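Side-chain contacts in adenosine kinase, putative (Trypanosoma brucei, PDB 3OTX), which probably phosphorylates adenosine to AMP with ATP as phosphate donor and magnesium as cofactor, a step of purine salvage: residues A104-H107 / V111-V114; V73-W76 / Y81-K84; P16-S21 / D95-V100. The protein carries 1 engineered substitution. All blocks are in the same frame, centred on the assembly; numbering follows the deposited sequence.

Interaction 1 (A104-H107 / V111-V114)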
loop_
_atom_site.group_PDB
_atom_site.type_symbol
_atom_site.label_atom_id
_atom_site.label_comp_id
_atom_site.label_asym_id
_atom_site.label_seq_id
_atom_site.Cartn_x
_atom_site.Cartn_y
_atom_site.Cartn_z
ATOM N N ALA A 104 1.045 -17.921 0.337
ATOM C CA ALA A 104 -0.290 -17.313 0.277
ATOM C C ALA A 104 -0.458 -16.547 -1.049
ATOM O O ALA A 104 -1.494 -16.740 -1.708
ATOM C CB ALA A 104 -0.493 -16.340 1.467
ATOM N N ALA A 105 0.542 -15.720 -1.424
ATOM C CA ALA A 105 0.479 -14.890 -2.625
ATOM C C ALA A 105 0.485 -15.803 -3.876
ATOM O O ALA A 105 -0.369 -15.641 -4.760
ATOM C CB ALA A 105 1.618 -13.894 -2.636
ATOM N N GLU A 106 1.399 -16.769 -3.930
ATOM C CA GLU A 106 1.464 -17.641 -5.117
ATOM C C GLU A 106 0.222 -18.505 -5.281
ATOM O O GLU A 106 -0.254 -18.736 -6.410
ATOM C CB GLU A 106 2.716 -18.541 -5.095
ATOM C CG GLU A 106 3.991 -17.746 -5.390
ATOM C CD GLU A 106 5.230 -18.625 -5.398
ATOM O OE1 GLU A 106 5.220 -19.752 -4.854
ATOM O OE2 GLU A 106 6.232 -18.186 -5.990
ATOM N N HIS A 107 -0.296 -19.041 -4.174
ATOM C CA HIS A 107 -1.531 -19.776 -4.211
ATOM C C HIS A 107 -2.659 -18.934 -4.839
ATOM O O HIS A 107 -3.494 -19.514 -5.565
ATOM C CB HIS A 107 -1.894 -20.256 -2.781
ATOM C CG HIS A 107 -3.203 -20.962 -2.711
ATOM N ND1 HIS A 107 -4.289 -20.405 -2.073
ATOM C CD2 HIS A 107 -3.625 -22.131 -3.243
ATOM C CE1 HIS A 107 -5.316 -21.223 -2.186
ATOM N NE2 HIS A 107 -4.945 -22.283 -2.887
ATOM N N VAL A 111 2.555 -13.576 -9.069
ATOM C CA VAL A 111 3.923 -13.991 -9.351
ATOM C C VAL A 111 4.814 -13.288 -8.332
ATOM O O VAL A 111 4.826 -12.064 -8.226
ATOM C CB VAL A 111 4.338 -13.627 -10.787
ATOM C CG1 VAL A 111 5.806 -14.052 -11.017
ATOM C CG2 VAL A 111 3.390 -14.298 -11.769
ATOM N N MET A 112 5.524 -14.080 -7.537
ATOM C CA MET A 112 6.321 -13.543 -6.438
ATOM C C MET A 112 7.798 -13.497 -6.817
ATOM O O MET A 112 8.534 -14.454 -6.629
ATOM C CB MET A 112 6.105 -14.389 -5.163
ATOM C CG MET A 112 4.735 -14.178 -4.554
ATOM S SD MET A 112 4.517 -12.529 -3.858
ATOM C CE MET A 112 5.204 -12.702 -2.188
ATOM N N ALA A 113 8.188 -12.385 -7.453
ATOM C CA ALA A 113 9.558 -12.206 -7.899
ATOM C C ALA A 113 10.397 -11.660 -6.744
ATOM O O ALA A 113 10.978 -10.565 -6.814
ATOM C CB ALA A 113 9.595 -11.284 -9.121
ATOM N N VAL A 114 10.436 -12.434 -5.651
ATOM C CA VAL A 114 11.079 -11.983 -4.393
ATOM C C VAL A 114 12.525 -12.410 -4.298
ATOM O O VAL A 114 12.936 -13.431 -4.898
ATOM C CB VAL A 114 10.279 -12.490 -3.134
ATOM C CG1 VAL A 114 8.891 -11.808 -3.100
ATOM C CG2 VAL A 114 10.160 -14.026 -3.140
HETATM O O HOH W 1 5.946 -16.822 -8.252
#

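Interaction 2 (V73-W76 / Y81-K84)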
loop_
_atom_site.group_PDB
_atom_site.type_symbol
_atom_site.label_atom_id
_atom_site.label_comp_id
_atom_site.label_asym_id
_atom_site.label_seq_id
_atom_site.Cartn_x
_atom_site.Cartn_y
_atom_site.Cartn_z
ATOM N N VAL A 73 -5.599 -8.160 -3.172
ATOM C CA VAL A 73 -6.952 -7.660 -3.444
ATOM C C VAL A 73 -7.146 -7.469 -4.950
ATOM O O VAL A 73 -8.174 -7.922 -5.486
ATOM C CB VAL A 73 -7.216 -6.363 -2.698
ATOM C CG1 VAL A 73 -8.565 -5.748 -3.161
ATOM C CG2 VAL A 73 -7.244 -6.649 -1.173
ATOM N N ALA A 74 -6.143 -6.910 -5.628
ATOM C CA ALA A 74 -6.232 -6.758 -7.115
ATOM C C ALA A 74 -6.390 -8.102 -7.812
ATOM O O ALA A 74 -7.270 -8.274 -8.661
ATOM C CB ALA A 74 -5.013 -5.983 -7.652
ATOM N N GLN A 75 -5.598 -9.087 -7.380
ATOM C CA GLN A 75 -5.680 -10.408 -8.023
ATOM C C GLN A 75 -7.042 -11.064 -7.758
ATOM O O GLN A 75 -7.607 -11.741 -8.615
ATOM C CB GLN A 75 -4.506 -11.279 -7.525
ATOM C CG GLN A 75 -4.305 -12.620 -8.285
ATOM C CD GLN A 75 -3.873 -12.417 -9.725
ATOM O OE1 GLN A 75 -2.830 -11.783 -10.023
ATOM N NE2 GLN A 75 -4.745 -12.838 -10.640
ATOM N N TRP A 76 -7.576 -10.875 -6.549
ATOM C CA TRP A 76 -8.879 -11.436 -6.165
ATOM C C TRP A 76 -9.977 -10.929 -7.098
ATOM O O TRP A 76 -10.962 -11.616 -7.362
ATOM C CB TRP A 76 -9.228 -11.044 -4.709
ATOM C CG TRP A 76 -10.578 -11.477 -4.209
ATOM C CD1 TRP A 76 -10.974 -12.737 -3.924
ATOM C CD2 TRP A 76 -11.674 -10.622 -3.867
ATOM N NE1 TRP A 76 -12.277 -12.745 -3.465
ATOM C CE2 TRP A 76 -12.723 -11.446 -3.417
ATOM C CE3 TRP A 76 -11.865 -9.233 -3.905
ATOM C CZ2 TRP A 76 -13.963 -10.932 -3.022
ATOM C CZ3 TRP A 76 -13.099 -8.720 -3.509
ATOM C CH2 TRP A 76 -14.120 -9.563 -3.063
ATOM N N TYR A 81 -7.190 -14.512 -14.272
ATOM C CA TYR A 81 -5.849 -14.152 -14.712
ATOM C C TYR A 81 -4.787 -14.459 -13.681
ATOM O O TYR A 81 -3.779 -13.787 -13.600
ATOM C CB TYR A 81 -5.809 -12.669 -15.110
ATOM C CG TYR A 81 -6.751 -12.429 -16.235
ATOM C CD1 TYR A 81 -6.400 -12.775 -17.535
ATOM C CD2 TYR A 81 -8.048 -11.940 -15.993
ATOM C CE1 TYR A 81 -7.307 -12.612 -18.578
ATOM C CE2 TYR A 81 -8.957 -11.773 -17.030
ATOM C CZ TYR A 81 -8.573 -12.106 -18.300
ATOM O OH TYR A 81 -9.481 -11.924 -19.309
ATOM N N LYS A 82 -5.015 -15.523 -12.909
ATOM C CA LYS A 82 -3.991 -15.986 -11.971
ATOM C C LYS A 82 -2.741 -16.326 -12.754
ATOM O O LYS A 82 -2.814 -16.946 -13.822
ATOM C CB LYS A 82 -4.473 -17.194 -11.170
ATOM C CG LYS A 82 -5.581 -16.851 -10.203
ATOM C CD LYS A 82 -5.953 -18.038 -9.315
ATOM C CE LYS A 82 -7.197 -17.688 -8.525
ATOM N NZ LYS A 82 -7.737 -18.860 -7.784
ATOM N N GLY A 83 -1.608 -15.867 -12.254
ATOM C CA GLY A 83 -0.315 -16.086 -12.908
ATOM C C GLY A 83 -0.044 -15.120 -14.044
ATOM O O GLY A 83 1.067 -15.124 -14.595
ATOM N N LYS A 84 -1.054 -14.309 -14.410
ATOM C CA LYS A 84 -1.022 -13.508 -15.620
ATOM C C LYS A 84 -1.363 -12.062 -15.387
ATOM O O LYS A 84 -1.727 -11.363 -16.342
ATOM C CB LYS A 84 -2.021 -14.038 -16.667
ATOM C CG LYS A 84 -1.865 -15.495 -17.084
ATOM C CD LYS A 84 -2.951 -15.816 -18.114
ATOM C CE LYS A 84 -3.091 -17.306 -18.342
ATOM N NZ LYS A 84 -4.407 -17.615 -18.965
#

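Interaction 3 (P16-S21 / D95-V100). With AP5 (bis(adenosine)-5'-pentaphosphate), chain C.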
loop_
_atom_site.group_PDB
_atom_site.type_symbol
_atom_site.label_atom_id
_atom_site.label_comp_id
_atom_site.label_asym_id
_atom_site.label_seq_id
_atom_site.Cartn_x
_atom_site.Cartn_y
_atom_site.Cartn_z
ATOM N N PRO A 16 7.414 -7.216 2.226
ATOM C CA PRO A 16 6.484 -8.286 2.576
ATOM C C PRO A 16 6.635 -8.577 4.076
ATOM O O PRO A 16 7.743 -8.850 4.547
ATOM C CB PRO A 16 6.935 -9.468 1.695
ATOM C CG PRO A 16 8.348 -9.158 1.299
ATOM C CD PRO A 16 8.505 -7.666 1.326
ATOM N N LEU A 17 5.552 -8.404 4.829
ATOM C CA LEU A 17 5.630 -8.545 6.284
ATOM C C LEU A 17 4.565 -9.506 6.753
ATOM O O LEU A 17 3.465 -9.502 6.198
ATOM C CB LEU A 17 5.365 -7.192 6.967
ATOM C CG LEU A 17 6.144 -5.978 6.489
ATOM C CD1 LEU A 17 5.617 -4.722 7.219
ATOM C CD2 LEU A 17 7.643 -6.187 6.775
ATOM N N LEU A 18 4.877 -10.323 7.751
ATOM C CA LEU A 18 3.850 -11.093 8.426
ATOM C C LEU A 18 3.204 -10.244 9.522
ATOM O O LEU A 18 3.903 -9.720 10.417
ATOM C CB LEU A 18 4.477 -12.350 9.046
ATOM C CG LEU A 18 3.348 -13.307 9.491
ATOM C CD1 LEU A 18 2.950 -14.302 8.350
ATOM C CD2 LEU A 18 3.570 -13.986 10.820
ATOM N N ASP A 19 1.877 -10.133 9.492
ATOM C CA ASP A 19 1.200 -9.344 10.524
ATOM C C ASP A 19 0.918 -10.165 11.761
ATOM O O ASP A 19 0.364 -11.270 11.684
ATOM C CB ASP A 19 -0.123 -8.809 10.000
ATOM C CG ASP A 19 0.051 -7.675 9.009
ATOM O OD1 ASP A 19 1.168 -7.114 8.896
ATOM O OD2 ASP A 19 -0.965 -7.325 8.385
ATOM N N VAL A 20 1.301 -9.621 12.916
ATOM C CA VAL A 20 1.133 -10.271 14.210
ATOM C C VAL A 20 0.132 -9.375 14.938
ATOM O O VAL A 20 0.482 -8.288 15.387
ATOM C CB VAL A 20 2.499 -10.432 14.934
ATOM C CG1 VAL A 20 2.363 -11.173 16.286
ATOM C CG2 VAL A 20 3.476 -11.210 14.055
ATOM N N SER A 21 -1.117 -9.838 15.004
ATOM C CA SER A 21 -2.256 -9.018 15.367
ATOM C C SER A 21 -2.808 -9.478 16.703
ATOM O O SER A 21 -2.948 -10.685 16.945
ATOM C CB SER A 21 -3.348 -9.188 14.299
ATOM O OG SER A 21 -4.395 -8.253 14.448
ATOM N N ASP A 95 12.594 -18.474 5.663
ATOM C CA ASP A 95 12.158 -18.892 6.968
ATOM C C ASP A 95 10.654 -19.132 6.991
ATOM O O ASP A 95 9.984 -19.064 5.942
ATOM C CB ASP A 95 12.620 -17.893 8.027
ATOM C CG ASP A 95 12.098 -16.477 7.801
ATOM O OD1 ASP A 95 11.222 -16.251 6.931
ATOM O OD2 ASP A 95 12.588 -15.576 8.507
ATOM N N ARG A 96 10.121 -19.492 8.162
ATOM C CA ARG A 96 8.708 -19.845 8.240
ATOM C C ARG A 96 7.828 -18.706 7.744
ATOM O O ARG A 96 6.946 -18.928 6.895
ATOM C CB ARG A 96 8.350 -20.287 9.663
ATOM C CG ARG A 96 6.865 -20.524 9.896
ATOM C CD ARG A 96 6.306 -21.711 9.147
ATOM N NE ARG A 96 4.846 -21.724 9.189
ATOM C CZ ARG A 96 4.089 -22.631 8.583
ATOM N NH1 ARG A 96 4.655 -23.610 7.902
ATOM N NH2 ARG A 96 2.766 -22.559 8.662
ATOM N N TYR A 97 8.084 -17.476 8.209
ATOM C CA TYR A 97 7.270 -16.326 7.767
ATOM C C TYR A 97 7.393 -16.081 6.265
ATOM O O TYR A 97 6.378 -15.864 5.590
ATOM C CB TYR A 97 7.676 -15.028 8.495
ATOM C CG TYR A 97 7.236 -14.909 9.923
ATOM C CD1 TYR A 97 6.671 -15.989 10.592
ATOM C CD2 TYR A 97 7.458 -13.734 10.631
ATOM C CE1 TYR A 97 6.314 -15.891 11.969
ATOM C CE2 TYR A 97 7.094 -13.617 11.976
ATOM C CZ TYR A 97 6.528 -14.688 12.626
ATOM O OH TYR A 97 6.166 -14.552 13.934
ATOM N N GLY A 98 8.624 -16.139 5.743
ATOM C CA GLY A 98 8.873 -15.918 4.312
ATOM C C GLY A 98 8.155 -16.956 3.459
ATOM O O GLY A 98 7.528 -16.593 2.455
ATOM N N LYS A 99 8.237 -18.221 3.880
ATOM C CA LYS A 99 7.591 -19.289 3.108
ATOM C C LYS A 99 6.082 -19.072 3.073
ATOM O O LYS A 99 5.444 -19.277 2.035
ATOM C CB LYS A 99 7.902 -20.652 3.671
ATOM C CG LYS A 99 9.358 -21.089 3.477
ATOM C CD LYS A 99 9.613 -22.384 4.326
ATOM C CE LYS A 99 11.099 -22.763 4.349
ATOM N NZ LYS A 99 11.609 -23.144 2.997
ATOM N N VAL A 100 5.509 -18.690 4.211
ATOM C CA VAL A 100 4.057 -18.414 4.285
ATOM C C VAL A 100 3.632 -17.215 3.447
ATOM O O VAL A 100 2.612 -17.293 2.750
ATOM C CB VAL A 100 3.574 -18.260 5.760
ATOM C CG1 VAL A 100 2.174 -17.647 5.803
ATOM C CG2 VAL A 100 3.622 -19.622 6.465
HETATM P PA AP5 C . -10.001 5.102 4.520
HETATM O O1A AP5 C . -10.386 5.074 5.996
HETATM O O2A AP5 C . -9.919 6.495 3.929
HETATM O O3A AP5 C . -8.587 4.396 4.216
HETATM P PB AP5 C . -7.259 4.451 5.132
HETATM O O1B AP5 C . -7.276 5.588 6.106
HETATM O O2B AP5 C . -6.101 4.356 4.201
HETATM O O3B AP5 C . -7.458 3.077 5.913
HETATM P PG AP5 C . -6.857 2.495 7.268
HETATM O O1G AP5 C . -7.838 1.484 7.774
HETATM O O2G AP5 C . -6.629 3.521 8.356
HETATM O O3G AP5 C . -5.599 1.776 6.710
HETATM P PD AP5 C . -4.446 0.937 7.472
HETATM O O1D AP5 C . -4.639 0.847 8.975
HETATM O O2D AP5 C . -3.151 1.488 6.944
HETATM O O3D AP5 C . -4.739 -0.542 6.907
HETATM P PE AP5 C . -4.167 -1.163 5.531
HETATM O O1E AP5 C . -4.188 -0.112 4.457
HETATM O O2E AP5 C . -4.882 -2.483 5.250
HETATM O O5F AP5 C . -11.020 4.139 3.741
HETATM C C5F AP5 C . -10.814 3.817 2.365
HETATM C C4F AP5 C . -12.134 3.409 1.757
HETATM O O4F AP5 C . -12.720 2.350 2.526
HETATM C C3F AP5 C . -13.210 4.491 1.784
HETATM O O3F AP5 C . -13.095 5.305 0.642
HETATM C C2F AP5 C . -14.488 3.707 1.871
HETATM O O2F AP5 C . -14.852 3.245 0.595
HETATM C C1F AP5 C . -14.077 2.489 2.704
HETATM N N9A AP5 C . -14.317 2.658 4.165
HETATM C C8A AP5 C . -13.349 2.834 5.159
HETATM N N7A AP5 C . -13.996 2.922 6.353
HETATM C C5A AP5 C . -15.327 2.791 6.140
HETATM C C6A AP5 C . -16.424 2.759 6.972
HETATM N N6A AP5 C . -16.303 2.771 8.302
HETATM N N1A AP5 C . -17.670 2.588 6.419
HETATM C C2A AP5 C . -17.852 2.423 5.055
HETATM N N3A AP5 C . -16.744 2.445 4.235
HETATM C C4A AP5 C . -15.514 2.600 4.763
HETATM O O5J AP5 C . -2.607 -1.460 5.872
HETATM C C5J AP5 C . -2.275 -2.380 6.898
HETATM C C4J AP5 C . -0.976 -3.020 6.439
HETATM O O4J AP5 C . 0.113 -2.089 6.542
HETATM C C3J AP5 C . -0.519 -4.187 7.321
HETATM O O3J AP5 C . -0.788 -5.396 6.612
HETATM C C2J AP5 C . 0.980 -3.937 7.556
HETATM O O2J AP5 C . 1.791 -5.085 7.336
HETATM C C1J AP5 C . 1.283 -2.865 6.537
HETATM N N9B AP5 C . 2.460 -2.051 6.871
HETATM C C8B AP5 C . 2.616 -1.319 8.017
HETATM N N7B AP5 C . 3.850 -0.754 7.960
HETATM C C5B AP5 C . 4.458 -1.124 6.789
HETATM C C6B AP5 C . 5.705 -0.825 6.226
HETATM N N6B AP5 C . 6.654 -0.107 6.847
HETATM N N1B AP5 C . 5.978 -1.422 5.026
HETATM C C2B AP5 C . 5.082 -2.185 4.313
HETATM N N3B AP5 C . 3.872 -2.515 4.889
HETATM C C4B AP5 C . 3.570 -1.948 6.096
#

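Interaction 1 (A104-H107 / V111-V114)
Met112 folds back over Ala105 and Glu106 because its chain turns at CB-CG (chi2 -68°) and again at CG-SD (chi3 -85°), while Glu106 beyond its CG runs straight (chi2 -179°). The contact closes the beta-alpha-beta unit formed by strand 91-92, helix 96-108 and strand 111-116: three residues separate segment 104-107 from the start of the strand at Val111. Only 154 Å² is buried between the segments, and Met112 supplies the strand's side of the contact with its side chain from CB to CE. Its CG lies 3.7 Å from Glu106 CG, the two side chains crossing at a slant through their aliphatic parts; CG, SD and CE all pass close to the methyl of Ala105. Leu68 of helix 66-76 touches both Ala105 and Met112, so the thioether sits in an apolar setting, whereas Glu106 lies on the exposed side of the helix. Its OE2 forms a salt bridge with Lys102 one helical turn earlier and also accepts from a water at 2.7 Å. That water in turn accepts from Met112 N at 2.9 Å, tying strand backbone to helix side chain. The closest approach across the segments is apolar: Met112 SD stands 3.4 Å from Ala105 CB.

Interaction 2 (V73-W76 / Y81-K84)
This is a small contact of one helix side chain with a turn: Gln75, near the C-terminal end of helix 66-76, reaches into the loop that leads to strand 86-89 and meets the backbone of Tyr81 and Lys82. Its modest size is measured by the 105 Å² buried in total. The nearest CA atoms of the two main chains, those of Gln75 and Lys82, are 7.0 Å apart, and the glutamine bridges that gap alone. Its CG stands opposite the backbone N (chi1 -170°), which carries the chain off the helix, and a bend at chi2 (67°) then presents the amide to the turn. Gln75 NE2 lies 3.3 Å from Tyr81 O and 3.4 Å from Tyr81 C, so the nitrogen sits beside the carbonyl bond rather than beyond its oxygen. The same nitrogen is 3.5 Å from Lys82 CA. At the other end of the amide, OE1 is weakly hydrogen-bonded to Val86 N, which is consistent with a preferred orientation of the group.

Residues 81-84 form a type II beta turn, closed by Lys84 N donating to Tyr81 O at 2.9 Å; Gly83 occupies the third position with the positive phi (81°) expected there. Tyr81 O thus has a clear partner within the turn. Lys82 offers little more than CA and CG, since its extended chain leads off from Gln75 into an exposed region.

Around the contact, the Tyr81 ring packs on Ala6 and Pro7, and Gly83 makes a backbone hydrogen bond with Gly109, just past helix 96-108. On another side of helix 66-76, Val73 and Trp76 pack against helix 317-332, while the turn leads, through Phe85, into strand 86-89 of the large sheet.

Interaction 3 (P16-S21 / D95-V100)
Asp95 OD1 is held by two groups, Ser122 OG and Gly98 N, the latter donating over 2.9 Å nearly along the carboxylate's C-O direction. This makes Asp95 the N-cap of helix 96-108, whose first turn presents Tyr97 to Leu18 of strand 17-23. The contact is a CH-pi interaction: Leu18 CD2 lies 3.4 Å from the centroid of the Tyr97 ring and 9° off its normal, hence over the middle of a face. Leu18 CB backs it up, 3.6 Å from Tyr97 CD2. With CG opposite the backbone N (chi1 -168°), Leu18 has CD2 over the ring, while CD1 meets Val100 CG1 at 4.3 Å. Val20 CG2 reaches the phenol end, at Tyr97 OH.

Alternation along the strand turns Leu17 and Asp19 the other way, into the ligand pocket. Asp19 accepts both ribose hydroxyls of one adenosine of bis(adenosine)-5'-pentaphosphate, OD1 from O2J and OD2 from O3J, each at 2.6 Å, while Leu17 CD1 touches the adenine. Backbone hydrogen bonds of Leu18 with Gly123 and Cys125, and of Asp19 with Val62, place strand 17-23 between strands 122-130 and 60-63; the axes of segments 17-21 and 96-100 lie at 105°, 8.5 Å apart at closest approach, and Tyr61 touches Leu18, Val20 and Tyr97.

In the fold
Interactions 1 and 3 lie on helix 96-108, the first near its end and the second at its start, with centres 13 Å apart; the helix thereby meets both the large sheet, through strand 111-116, and the five-stranded sheet. Interaction 2 is 11 Å from interaction 1 by centres and touches it where Val111 CG2 packs 3.7 Å from Gly83 O, but its centre is 21 Å from interaction 3. Proximity to the ligand differs. Interaction 3 includes Asp19, which binds the nucleoside directly. The Met112 side chain remains about 12 Å from the bound inhibitor, and that of Gln75 about 11 Å from that of adenosine-binding Asn69, on the same helix.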